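Local coordinates for protein (congerin I) (Conger myriaster, PDB 1C1L) that binds beta-galactosides as a homodimeric galectin of the conger eel, here holding lactose, although its physiological role is not yet known, at residues Q29-N34 against L46-N51; D55-V60 against T78-S83; I59-T64 against P107-P112; W71-R76 against P112-K117. One frame throughout, in Å; residues are numbered along the deposited sequence.

Interaction 1 of 4, residues Q29-N34 against L46-N51; sequences QRFSVN and LDHRFN. With GAL (beta-D-galactopyranose), chain B; BGC (beta-D-glucopyranose), chain C.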
# COMPACT_ATOMS: atom_id res chain seq x y z
N GLN A 29 -15.87 -11.02 14.98
CA GLN A 29 -16.58 -10.12 15.88
C GLN A 29 -16.74 -8.81 15.14
O GLN A 29 -17.86 -8.35 14.91
CB GLN A 29 -15.79 -9.93 17.14
CG GLN A 29 -15.97 -11.06 18.12
CD GLN A 29 -15.32 -10.73 19.45
OE1 GLN A 29 -14.11 -10.56 19.57
NE2 GLN A 29 -16.10 -10.61 20.51
N ARG A 30 -15.61 -8.20 14.72
CA ARG A 30 -15.64 -6.91 14.06
C ARG A 30 -14.28 -6.61 13.47
O ARG A 30 -13.30 -7.26 13.85
CB ARG A 30 -15.96 -5.79 15.06
CG ARG A 30 -14.95 -5.66 16.21
CD ARG A 30 -15.50 -4.61 17.15
NE ARG A 30 -14.65 -4.42 18.31
CZ ARG A 30 -14.24 -3.23 18.74
NH1 ARG A 30 -14.56 -2.10 18.12
NH2 ARG A 30 -13.47 -3.17 19.82
N PHE A 31 -14.21 -5.67 12.53
CA PHE A 31 -12.92 -5.18 12.07
C PHE A 31 -13.07 -3.72 11.67
O PHE A 31 -14.16 -3.27 11.28
CB PHE A 31 -12.38 -6.00 10.87
CG PHE A 31 -12.97 -5.64 9.51
CD1 PHE A 31 -14.22 -6.14 9.14
CD2 PHE A 31 -12.28 -4.76 8.67
CE1 PHE A 31 -14.77 -5.76 7.93
CE2 PHE A 31 -12.84 -4.39 7.46
CZ PHE A 31 -14.09 -4.88 7.09
N SER A 32 -12.00 -2.94 11.77
CA SER A 32 -12.03 -1.56 11.38
C SER A 32 -10.94 -1.14 10.42
O SER A 32 -9.85 -1.71 10.37
CB SER A 32 -11.95 -0.67 12.61
OG SER A 32 -10.84 -1.02 13.43
N VAL A 33 -11.30 -0.11 9.67
CA VAL A 33 -10.37 0.59 8.80
C VAL A 33 -10.14 1.89 9.54
O VAL A 33 -11.09 2.58 9.94
CB VAL A 33 -10.98 0.90 7.42
CG1 VAL A 33 -10.00 1.70 6.59
CG2 VAL A 33 -11.33 -0.40 6.71
N ASN A 34 -8.87 2.22 9.75
CA ASN A 34 -8.48 3.40 10.50
C ASN A 34 -7.55 4.28 9.69
O ASN A 34 -6.52 3.78 9.23
CB ASN A 34 -7.75 2.99 11.77
CG ASN A 34 -8.56 2.00 12.58
OD1 ASN A 34 -9.47 2.37 13.33
ND2 ASN A 34 -8.32 0.71 12.40
N LEU A 46 -13.66 3.18 11.00
CA LEU A 46 -14.85 2.64 10.36
C LEU A 46 -14.93 1.20 10.80
O LEU A 46 -14.16 0.35 10.33
CB LEU A 46 -14.68 2.74 8.83
CG LEU A 46 -15.74 2.03 7.98
CD1 LEU A 46 -17.08 2.71 8.11
CD2 LEU A 46 -15.28 2.02 6.54
N ASP A 47 -15.83 0.92 11.73
CA ASP A 47 -15.94 -0.39 12.35
C ASP A 47 -17.15 -1.19 11.86
O ASP A 47 -18.29 -0.72 11.95
CB ASP A 47 -16.00 -0.18 13.87
CG ASP A 47 -15.57 -1.36 14.71
OD1 ASP A 47 -14.81 -2.22 14.27
OD2 ASP A 47 -16.01 -1.43 15.85
N HIS A 48 -16.92 -2.34 11.23
CA HIS A 48 -18.00 -3.24 10.83
C HIS A 48 -18.12 -4.27 11.92
O HIS A 48 -17.22 -5.09 12.12
CB HIS A 48 -17.71 -3.95 9.50
CG HIS A 48 -18.03 -3.09 8.28
ND1 HIS A 48 -17.28 -2.13 7.78
CD2 HIS A 48 -19.16 -3.14 7.49
CE1 HIS A 48 -17.87 -1.58 6.76
NE2 HIS A 48 -19.01 -2.19 6.59
N ARG A 49 -19.21 -4.20 12.67
CA ARG A 49 -19.45 -5.10 13.78
C ARG A 49 -20.46 -6.15 13.36
O ARG A 49 -21.64 -5.87 13.10
CB ARG A 49 -19.98 -4.32 14.98
CG ARG A 49 -19.03 -3.23 15.43
CD ARG A 49 -19.60 -2.46 16.60
NE ARG A 49 -18.57 -1.58 17.09
CZ ARG A 49 -18.65 -0.78 18.14
NH1 ARG A 49 -19.76 -0.71 18.86
NH2 ARG A 49 -17.60 -0.03 18.47
N PHE A 50 -19.96 -7.38 13.28
CA PHE A 50 -20.76 -8.52 12.90
C PHE A 50 -21.53 -9.05 14.10
O PHE A 50 -22.75 -8.91 14.18
CB PHE A 50 -19.86 -9.63 12.32
CG PHE A 50 -19.22 -9.21 11.02
CD1 PHE A 50 -18.11 -8.36 11.02
CD2 PHE A 50 -19.76 -9.67 9.82
CE1 PHE A 50 -17.54 -7.97 9.81
CE2 PHE A 50 -19.19 -9.27 8.61
CZ PHE A 50 -18.08 -8.42 8.61
N ASN A 51 -20.81 -9.55 15.09
CA ASN A 51 -21.41 -10.20 16.24
C ASN A 51 -20.61 -9.66 17.40
O ASN A 51 -19.53 -10.14 17.77
CB ASN A 51 -21.25 -11.72 16.08
CG ASN A 51 -21.57 -12.52 17.33
OD1 ASN A 51 -22.28 -12.04 18.22
ND2 ASN A 51 -21.08 -13.74 17.49
C1 GAL B . -15.90 1.47 21.32
C2 GAL B . -14.93 0.34 21.00
C3 GAL B . -13.73 0.87 20.20
C4 GAL B . -14.20 1.67 18.98
C5 GAL B . -15.22 2.72 19.40
C6 GAL B . -15.80 3.47 18.22
O2 GAL B . -14.47 -0.23 22.22
O3 GAL B . -12.93 -0.23 19.79
O4 GAL B . -14.77 0.77 18.04
O5 GAL B . -16.32 2.11 20.11
O6 GAL B . -16.69 4.47 18.65
C2 BGC C . -20.45 2.41 22.64
C3 BGC C . -19.41 1.45 22.04
C4 BGC C . -18.01 1.94 22.39
C5 BGC C . -17.89 2.08 23.91
C6 BGC C . -16.53 2.58 24.34
C1 BGC C . -20.22 2.59 24.13
O1 BGC C . -21.06 3.56 24.62
O2 BGC C . -21.75 1.88 22.42
O3 BGC C . -19.57 1.41 20.63
O4 BGC C . -17.04 0.97 21.92
O5 BGC C . -18.87 3.04 24.36
O6 BGC C . -16.23 3.85 23.78
O HOH W 1 -18.95 -10.84 20.38
O HOH W 2 -14.73 -1.61 8.47
O HOH W 3 -12.10 -2.64 15.36
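In the antiparallel hairpin at the middle of the galectin sugar-binding sheet, R30 and R49 form a non-hydrogen-bonded pair whose guanidinium groups bond one lactose while D47 holds them. F31 pairs with H48 and V33 with L46 through two backbone bonds each, and at the corner the carbonyl of Q29 accepts from F50 N and N51 N. D47 OD2 takes R30 NH1 at 2.8 Å and R49 NE at 2.8 Å, from opposite faces of the carboxylate plane. R30 starts with CG between backbone N and carbonyl carbon (chi1 60°) and then runs straight, which sends NH1 past D47 to galactose O4 at 2.9 Å, while NH2 takes O3. R49 NH2 meets O4 and the ring oxygen O5, and its NH1 bonds glucose O3 at 2.8 Å. The shared carboxylate probably offsets the closeness of the arginines, R30 NH1 to R49 NH2 being 3.7 Å. On the reverse face the F31 and H48 rings lie nearly parallel but barely overlap, and F31 CD1 meets F50 CE1 at 3.8 Å. A charged network on one face and a largely aromatic and aliphatic layer on the other mark the carbohydrate-binding sheet of a galectin.

Interaction 2 of 4, residues D55-V60 against T78-S83; sequences DQNTIV and TNFTLS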
# COMPACT_ATOMS: atom_id res chain seq x y z
N ASP A 55 -24.43 -5.07 19.39
CA ASP A 55 -24.23 -4.68 18.01
C ASP A 55 -24.08 -5.89 17.13
O ASP A 55 -23.14 -6.68 17.23
CB ASP A 55 -22.98 -3.82 17.91
CG ASP A 55 -23.20 -2.46 18.53
OD1 ASP A 55 -24.32 -1.94 18.49
OD2 ASP A 55 -22.25 -1.92 19.07
N GLN A 56 -25.10 -6.05 16.29
CA GLN A 56 -25.16 -7.12 15.33
C GLN A 56 -25.27 -6.40 14.01
O GLN A 56 -26.13 -5.54 13.85
CB GLN A 56 -26.40 -7.99 15.55
CG GLN A 56 -26.40 -8.79 16.83
CD GLN A 56 -25.35 -9.88 16.86
OE1 GLN A 56 -25.06 -10.57 15.87
NE2 GLN A 56 -24.72 -10.06 18.01
N ASN A 57 -24.36 -6.69 13.08
CA ASN A 57 -24.35 -6.09 11.75
C ASN A 57 -24.60 -4.59 11.70
O ASN A 57 -25.43 -4.04 10.96
CB ASN A 57 -25.35 -6.84 10.86
CG ASN A 57 -24.92 -8.28 10.60
OD1 ASN A 57 -23.79 -8.70 10.84
ND2 ASN A 57 -25.74 -9.16 10.06
N THR A 58 -23.75 -3.94 12.48
CA THR A 58 -23.80 -2.49 12.63
C THR A 58 -22.46 -1.90 12.21
O THR A 58 -21.41 -2.48 12.48
CB THR A 58 -24.09 -2.10 14.11
OG1 THR A 58 -25.25 -2.81 14.52
CG2 THR A 58 -24.30 -0.60 14.29
N ILE A 59 -22.50 -0.79 11.49
CA ILE A 59 -21.32 -0.01 11.13
C ILE A 59 -21.30 1.12 12.13
O ILE A 59 -22.31 1.81 12.34
CB ILE A 59 -21.43 0.60 9.71
CG1 ILE A 59 -21.48 -0.47 8.63
CG2 ILE A 59 -20.20 1.51 9.47
CD1 ILE A 59 -21.95 0.09 7.28
N VAL A 60 -20.15 1.32 12.76
CA VAL A 60 -19.93 2.39 13.70
C VAL A 60 -18.77 3.21 13.15
O VAL A 60 -17.70 2.67 12.85
CB VAL A 60 -19.55 1.84 15.09
CG1 VAL A 60 -19.22 2.99 16.04
CG2 VAL A 60 -20.72 1.04 15.66
N THR A 78 -27.04 0.62 9.97
CA THR A 78 -27.26 -0.81 9.89
C THR A 78 -27.46 -1.22 8.44
O THR A 78 -28.07 -2.24 8.12
CB THR A 78 -28.48 -1.24 10.72
OG1 THR A 78 -29.59 -0.43 10.30
CG2 THR A 78 -28.13 -1.20 12.19
N ASN A 79 -27.00 -0.41 7.48
CA ASN A 79 -27.08 -0.78 6.08
C ASN A 79 -25.79 -1.57 5.86
O ASN A 79 -24.78 -1.07 5.35
CB ASN A 79 -27.14 0.49 5.23
CG ASN A 79 -27.56 0.15 3.81
OD1 ASN A 79 -27.76 -1.02 3.48
ND2 ASN A 79 -27.74 1.11 2.92
N PHE A 80 -25.80 -2.80 6.37
CA PHE A 80 -24.60 -3.62 6.46
C PHE A 80 -24.54 -4.66 5.35
O PHE A 80 -25.45 -5.47 5.23
CB PHE A 80 -24.64 -4.27 7.83
CG PHE A 80 -23.35 -4.91 8.31
CD1 PHE A 80 -23.01 -6.22 7.92
CD2 PHE A 80 -22.54 -4.22 9.21
CE1 PHE A 80 -21.87 -6.82 8.46
CE2 PHE A 80 -21.41 -4.83 9.75
CZ PHE A 80 -21.08 -6.14 9.38
N THR A 81 -23.50 -4.67 4.52
CA THR A 81 -23.47 -5.57 3.37
C THR A 81 -22.30 -6.54 3.32
O THR A 81 -22.20 -7.34 2.38
CB THR A 81 -23.52 -4.69 2.07
OG1 THR A 81 -22.41 -3.79 2.09
CG2 THR A 81 -24.81 -3.88 1.95
N LEU A 82 -21.37 -6.48 4.27
CA LEU A 82 -20.24 -7.40 4.24
C LEU A 82 -20.60 -8.71 4.92
O LEU A 82 -21.54 -8.77 5.73
CB LEU A 82 -19.01 -6.75 4.91
CG LEU A 82 -18.50 -5.41 4.37
CD1 LEU A 82 -17.17 -5.07 5.04
CD2 LEU A 82 -18.28 -5.47 2.86
N SER A 83 -19.83 -9.74 4.64
CA SER A 83 -20.06 -11.07 5.14
C SER A 83 -18.76 -11.67 5.60
O SER A 83 -17.67 -11.43 5.06
CB SER A 83 -20.65 -11.94 4.03
OG SER A 83 -21.68 -11.29 3.31
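T78 opens the crossing part of the 78-83 loop, lying alongside T58 with its CG2 4.0 Å from T58 OG1. That hydroxyl is already committed: it donates to the carbonyl of Q56, two residues back, so the approach of the methyl is plain packing. N79, centre of an inverse gamma turn, faces its side chain away from the 55-60 segment and contributes its backbone instead, with I59 CD1 lying 3.6 Å from N79 O. F80 follows the turn, its side chain points at the strand, and it makes the largest single contribution to the contact. Its CG is anti to the backbone N (chi1 -166°), which lays the ring against the corner at N57. N57 CA sits over the centre of that ring, 3.7 Å from the centroid and 12° off the normal, a CH-pi contact over the face. The N57 amide runs almost parallel to the ring, its plane only 18° away, and OD1 comes within 3.6 Å of F80 CE1. On the other side of the ring, F80 CD2 touches I59 CG1 at 3.9 Å, while F80 CB lies 3.2 Å from N57 O. Beyond the two segments, F50 and H48 each meet the F80 ring edge-to-face, tying the loop to the neighbouring strand as well. N57 and T58 both face R49, which fits a G1 beta bulge: N57, with positive phi, turns the strand, and an aromatic from the loop after strand 75-77 packs against the bend of the galectin sheet.

Interaction 3 of 4, residues I59-T64 against P107-P112; sequences IVMNST and PNLEFP. With GAL (beta-D-galactopyranose), chain B.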
# COMPACT_ATOMS: atom_id res chain seq x y z
N ILE A 59 -22.50 -0.79 11.49
CA ILE A 59 -21.32 -0.01 11.13
C ILE A 59 -21.30 1.12 12.13
O ILE A 59 -22.31 1.81 12.34
CB ILE A 59 -21.43 0.60 9.71
CG1 ILE A 59 -21.48 -0.47 8.63
CG2 ILE A 59 -20.20 1.51 9.47
CD1 ILE A 59 -21.95 0.09 7.28
N VAL A 60 -20.15 1.32 12.76
CA VAL A 60 -19.93 2.39 13.70
C VAL A 60 -18.77 3.21 13.15
O VAL A 60 -17.70 2.67 12.85
CB VAL A 60 -19.55 1.84 15.09
CG1 VAL A 60 -19.22 2.99 16.04
CG2 VAL A 60 -20.72 1.04 15.66
N MET A 61 -18.95 4.51 13.06
CA MET A 61 -17.93 5.44 12.61
C MET A 61 -17.65 6.42 13.74
O MET A 61 -18.56 6.90 14.42
CB MET A 61 -18.41 6.21 11.40
CG MET A 61 -18.58 5.30 10.20
SD MET A 61 -19.25 6.21 8.79
CE MET A 61 -20.97 6.05 9.18
N ASN A 62 -16.37 6.72 13.94
CA ASN A 62 -15.98 7.65 14.97
C ASN A 62 -14.57 8.15 14.66
O ASN A 62 -13.98 7.75 13.65
CB ASN A 62 -16.02 6.94 16.31
CG ASN A 62 -16.29 7.89 17.47
OD1 ASN A 62 -16.21 9.11 17.36
ND2 ASN A 62 -16.59 7.36 18.64
N SER A 63 -14.04 8.99 15.53
CA SER A 63 -12.69 9.51 15.49
C SER A 63 -12.19 9.60 16.94
O SER A 63 -12.96 9.42 17.90
CB SER A 63 -12.72 10.88 14.84
OG SER A 63 -13.46 11.82 15.60
N THR A 64 -10.89 9.84 17.10
CA THR A 64 -10.30 10.01 18.40
C THR A 64 -8.99 10.78 18.24
O THR A 64 -8.25 10.60 17.26
CB THR A 64 -10.01 8.64 19.09
OG1 THR A 64 -9.47 9.01 20.36
CG2 THR A 64 -9.10 7.69 18.32
N PRO A 107 -23.24 0.41 0.58
CA PRO A 107 -23.61 1.80 0.62
C PRO A 107 -22.44 2.76 0.50
O PRO A 107 -21.24 2.44 0.60
CB PRO A 107 -24.37 1.89 1.93
CG PRO A 107 -23.54 0.99 2.82
CD PRO A 107 -23.30 -0.21 1.90
N ASN A 108 -22.87 3.99 0.29
CA ASN A 108 -21.98 5.12 0.32
C ASN A 108 -22.36 5.82 1.60
O ASN A 108 -23.55 6.03 1.87
CB ASN A 108 -22.21 6.03 -0.87
CG ASN A 108 -21.90 5.29 -2.16
OD1 ASN A 108 -22.62 5.37 -3.14
ND2 ASN A 108 -20.84 4.50 -2.24
N LEU A 109 -21.39 6.14 2.44
CA LEU A 109 -21.63 6.82 3.70
C LEU A 109 -20.80 8.08 3.74
O LEU A 109 -19.86 8.23 2.96
CB LEU A 109 -21.24 5.91 4.88
CG LEU A 109 -21.96 4.57 5.00
CD1 LEU A 109 -21.29 3.66 6.01
CD2 LEU A 109 -23.40 4.85 5.38
N GLU A 110 -21.14 9.05 4.58
CA GLU A 110 -20.36 10.26 4.76
C GLU A 110 -20.10 10.37 6.23
O GLU A 110 -20.89 9.85 7.03
CB GLU A 110 -21.10 11.50 4.37
CG GLU A 110 -21.27 11.58 2.87
CD GLU A 110 -22.19 12.69 2.39
OE1 GLU A 110 -22.69 13.48 3.18
OE2 GLU A 110 -22.41 12.76 1.18
N PHE A 111 -19.02 11.03 6.58
CA PHE A 111 -18.68 11.23 7.98
C PHE A 111 -17.98 12.58 8.05
O PHE A 111 -17.26 12.90 7.09
CB PHE A 111 -17.75 10.11 8.45
CG PHE A 111 -17.41 10.17 9.94
CD1 PHE A 111 -18.36 9.81 10.89
CD2 PHE A 111 -16.14 10.59 10.34
CE1 PHE A 111 -18.03 9.87 12.25
CE2 PHE A 111 -15.82 10.65 11.70
CZ PHE A 111 -16.77 10.29 12.65
N PRO A 112 -18.12 13.44 9.06
CA PRO A 112 -17.43 14.71 9.10
C PRO A 112 -15.92 14.57 9.16
O PRO A 112 -15.38 13.63 9.74
CB PRO A 112 -18.00 15.43 10.31
CG PRO A 112 -18.56 14.33 11.17
CD PRO A 112 -19.07 13.31 10.16
C1 GAL B . -15.90 1.47 21.32
C2 GAL B . -14.93 0.34 21.00
C3 GAL B . -13.73 0.87 20.20
C4 GAL B . -14.20 1.67 18.98
C5 GAL B . -15.22 2.72 19.40
C6 GAL B . -15.80 3.47 18.22
O2 GAL B . -14.47 -0.23 22.22
O3 GAL B . -12.93 -0.23 19.79
O4 GAL B . -14.77 0.77 18.04
O5 GAL B . -16.32 2.11 20.11
O6 GAL B . -16.69 4.47 18.65
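M61 leaves its strand with CG anti to the carbonyl carbon and bends at chi3 (-86°), while F111 has CG anti to its backbone N; the two side chains thereby slide past each other in opposite directions. M61 CB lies 3.6 Å from F111 CD1, and the sulfur stands 5.2 Å from the ring centroid, 52° off its normal, an oblique Met-aromatic contact. The bend carries the methyl toward L109, two residues before F111, where M61 CE touches L109 CD1 at 4.0 Å. L109 CD1 also meets I59 CD1 tip to tip at 3.8 Å. At the far end of the ring, F111 CZ comes up against the backbone of N62, 3.6 Å from its CA. The N62 side chain turns the other way: its ND2 gives galactose O6 a nearly straight bond of 2.9 Å (171° at the hydrogen) and also bonds the carbonyl of E72, and its OD1 accepts from S63 N and from R114. One strand thus serves the apolar interior and the sugar on its two faces. The segment axes are 8.3 Å apart and cross at a shallow angle, too far for backbone bonding: this is face-to-face packing between the two sheets of the galectin beta-sandwich.

Interaction 4 of 4, residues W71-R76 against P112-K117; sequences WETEQR and PNRYSK. With GAL (beta-D-galactopyranose), chain B; BGC (beta-D-glucopyranose), chain C.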
# COMPACT_ATOMS: atom_id res chain seq x y z
N TRP A 71 -12.62 8.39 22.14
CA TRP A 71 -13.68 8.18 21.15
C TRP A 71 -14.77 9.22 21.34
O TRP A 71 -15.19 9.47 22.48
CB TRP A 71 -14.28 6.79 21.28
CG TRP A 71 -13.29 5.69 21.01
CD1 TRP A 71 -12.90 4.81 21.98
CD2 TRP A 71 -12.67 5.44 19.80
NE1 TRP A 71 -12.06 3.99 21.40
CE2 TRP A 71 -11.90 4.32 20.10
CE3 TRP A 71 -12.69 5.97 18.52
CZ2 TRP A 71 -11.09 3.74 19.11
CZ3 TRP A 71 -11.90 5.40 17.53
CH2 TRP A 71 -11.11 4.28 17.82
N GLU A 72 -15.20 9.80 20.24
CA GLU A 72 -16.15 10.90 20.30
C GLU A 72 -17.57 10.44 19.95
O GLU A 72 -17.96 9.32 20.30
CB GLU A 72 -15.63 11.98 19.37
CG GLU A 72 -14.23 12.48 19.72
CD GLU A 72 -13.80 13.74 19.01
OE1 GLU A 72 -14.64 14.43 18.46
OE2 GLU A 72 -12.61 14.04 19.01
N THR A 73 -18.39 11.26 19.28
CA THR A 73 -19.73 10.85 18.89
C THR A 73 -19.76 9.83 17.76
O THR A 73 -19.27 10.05 16.66
CB THR A 73 -20.53 12.11 18.46
OG1 THR A 73 -20.47 12.99 19.59
CG2 THR A 73 -21.98 11.83 18.07
N GLU A 74 -20.32 8.67 18.05
CA GLU A 74 -20.51 7.65 17.04
C GLU A 74 -21.62 8.01 16.07
O GLU A 74 -22.61 8.67 16.42
CB GLU A 74 -20.91 6.33 17.67
CG GLU A 74 -19.84 5.82 18.61
CD GLU A 74 -20.13 4.45 19.21
OE1 GLU A 74 -21.28 4.03 19.24
OE2 GLU A 74 -19.20 3.80 19.64
N GLN A 75 -21.38 7.67 14.81
CA GLN A 75 -22.41 7.68 13.80
C GLN A 75 -22.50 6.21 13.39
O GLN A 75 -21.50 5.50 13.21
CB GLN A 75 -22.02 8.56 12.61
CG GLN A 75 -22.03 10.02 13.08
CD GLN A 75 -22.12 11.01 11.93
OE1 GLN A 75 -22.50 10.63 10.82
NE2 GLN A 75 -21.85 12.29 12.13
N ARG A 76 -23.71 5.69 13.39
CA ARG A 76 -24.00 4.28 13.14
C ARG A 76 -24.86 4.10 11.91
O ARG A 76 -25.63 5.00 11.54
CB ARG A 76 -24.74 3.67 14.31
CG ARG A 76 -23.83 3.59 15.52
CD ARG A 76 -24.60 3.26 16.77
NE ARG A 76 -23.64 2.96 17.82
CZ ARG A 76 -23.48 1.71 18.25
NH1 ARG A 76 -24.22 0.74 17.72
NH2 ARG A 76 -22.56 1.41 19.16
N PRO A 112 -18.12 13.44 9.06
CA PRO A 112 -17.43 14.71 9.10
C PRO A 112 -15.92 14.57 9.16
O PRO A 112 -15.38 13.63 9.74
CB PRO A 112 -18.00 15.43 10.31
CG PRO A 112 -18.56 14.33 11.17
CD PRO A 112 -19.07 13.31 10.16
N ASN A 113 -15.24 15.53 8.56
CA ASN A 113 -13.80 15.63 8.67
C ASN A 113 -13.68 16.55 9.88
O ASN A 113 -13.56 17.77 9.80
CB ASN A 113 -13.20 16.27 7.43
CG ASN A 113 -11.68 16.40 7.44
OD1 ASN A 113 -11.03 16.31 8.49
ND2 ASN A 113 -11.03 16.61 6.31
N ARG A 114 -13.71 15.94 11.06
CA ARG A 114 -13.71 16.67 12.32
C ARG A 114 -12.51 17.56 12.60
O ARG A 114 -12.63 18.63 13.18
CB ARG A 114 -13.87 15.64 13.44
CG ARG A 114 -15.27 15.07 13.41
CD ARG A 114 -15.46 13.96 14.42
NE ARG A 114 -16.87 13.60 14.55
CZ ARG A 114 -17.29 12.55 15.25
NH1 ARG A 114 -16.47 11.69 15.85
NH2 ARG A 114 -18.60 12.33 15.30
N TYR A 115 -11.35 17.15 12.11
CA TYR A 115 -10.12 17.86 12.40
C TYR A 115 -9.59 18.67 11.22
O TYR A 115 -8.45 19.11 11.25
CB TYR A 115 -9.08 16.84 12.90
CG TYR A 115 -9.64 15.91 13.97
CD1 TYR A 115 -10.33 16.43 15.08
CD2 TYR A 115 -9.52 14.53 13.80
CE1 TYR A 115 -10.90 15.56 16.00
CE2 TYR A 115 -10.09 13.66 14.73
CZ TYR A 115 -10.78 14.19 15.82
OH TYR A 115 -11.37 13.34 16.72
N SER A 116 -10.39 18.89 10.18
CA SER A 116 -9.98 19.66 9.00
C SER A 116 -8.63 19.25 8.42
O SER A 116 -7.72 20.03 8.15
CB SER A 116 -9.99 21.15 9.37
OG SER A 116 -11.32 21.51 9.74
N LYS A 117 -8.54 17.96 8.17
CA LYS A 117 -7.33 17.36 7.63
C LYS A 117 -7.34 17.44 6.12
O LYS A 117 -8.38 17.32 5.49
CB LYS A 117 -7.22 15.90 8.05
CG LYS A 117 -7.04 15.74 9.54
CD LYS A 117 -5.79 16.50 9.95
CE LYS A 117 -5.39 16.05 11.32
NZ LYS A 117 -4.10 16.63 11.60
C1 GAL B . -15.90 1.47 21.32
C2 GAL B . -14.93 0.34 21.00
C3 GAL B . -13.73 0.87 20.20
C4 GAL B . -14.20 1.67 18.98
C5 GAL B . -15.22 2.72 19.40
C6 GAL B . -15.80 3.47 18.22
O2 GAL B . -14.47 -0.23 22.22
O3 GAL B . -12.93 -0.23 19.79
O4 GAL B . -14.77 0.77 18.04
O5 GAL B . -16.32 2.11 20.11
O6 GAL B . -16.69 4.47 18.65
C2 BGC C . -20.45 2.41 22.64
C3 BGC C . -19.41 1.45 22.04
C4 BGC C . -18.01 1.94 22.39
C5 BGC C . -17.89 2.08 23.91
C6 BGC C . -16.53 2.58 24.34
C1 BGC C . -20.22 2.59 24.13
O1 BGC C . -21.06 3.56 24.62
O2 BGC C . -21.75 1.88 22.42
O3 BGC C . -19.57 1.41 20.63
O4 BGC C . -17.04 0.97 21.92
O5 BGC C . -18.87 3.04 24.36
O6 BGC C . -16.23 3.85 23.78
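R114 and Y115 reach across to the 71-76 loop and take hold of it at two oxygens. R114 NH2 donates to T73 O at 2.7 Å, lying in the carbonyl plane on a lone pair, with the hydrogen nearly in line (168°); NH1 adds a weak bond to the same oxygen. Y115 OH donates to E72 OE2 at 2.7 Å, approaching from above the carboxylate plane. E72 and R114 slide past each other with their flat ends nearly parallel, 5° apart, and E72 CB lies 3.6 Å from R114 NH1, but no N-H points at the carboxylate. Further along the segment, Q75 NE2 rests 3.6 Å from P112 CD.

A second shell steadies the reaching groups. R114 NH1 also bonds N62 OD1 and S63 OG, Y115 OH meets S63 OG, and R114 CB lies over one face of the Y115 ring, toward its rim. On its other flank the same loop holds lactose. W71 lays its face against the galactose, its CE2 3.7 Å from C4, and E74 OE2 accepts from galactose O6 and, at 2.6 Å, from glucose O3. R76 grips E74 OE1 side-on through NE and NH2, leaving OE2 turned to the sugars. The chemistry implies a loop braced from behind by directed polar bonds, with the nearby R114 charge probably favouring an ionised E72, while the W71 face and a paired carboxylate meet the ligand.

Overall arrangement
Interactions 1 and 3 are buried, interaction 2 is partly so, and interaction 4 lies at the surface. Interaction 1 works within one sheet, by backbone bonds and charges; interaction 3 joins the two sheets mainly by apolar packing, without hydrogen bonds between the segments. Strand 55-64 links the set: its early part supplies interaction 2 and its later part interaction 3, sharing I59 and V60, and it is hydrogen-bonded to 41-52 of interaction 1 on one edge and to 75-77 of interaction 4 on the other. D55 ties the arginines together, bridging R49 and R76. Interactions 1, 3 and 4 all reach the galactose, whereas the cross-segment contacts of interaction 2 lie away from the sugar.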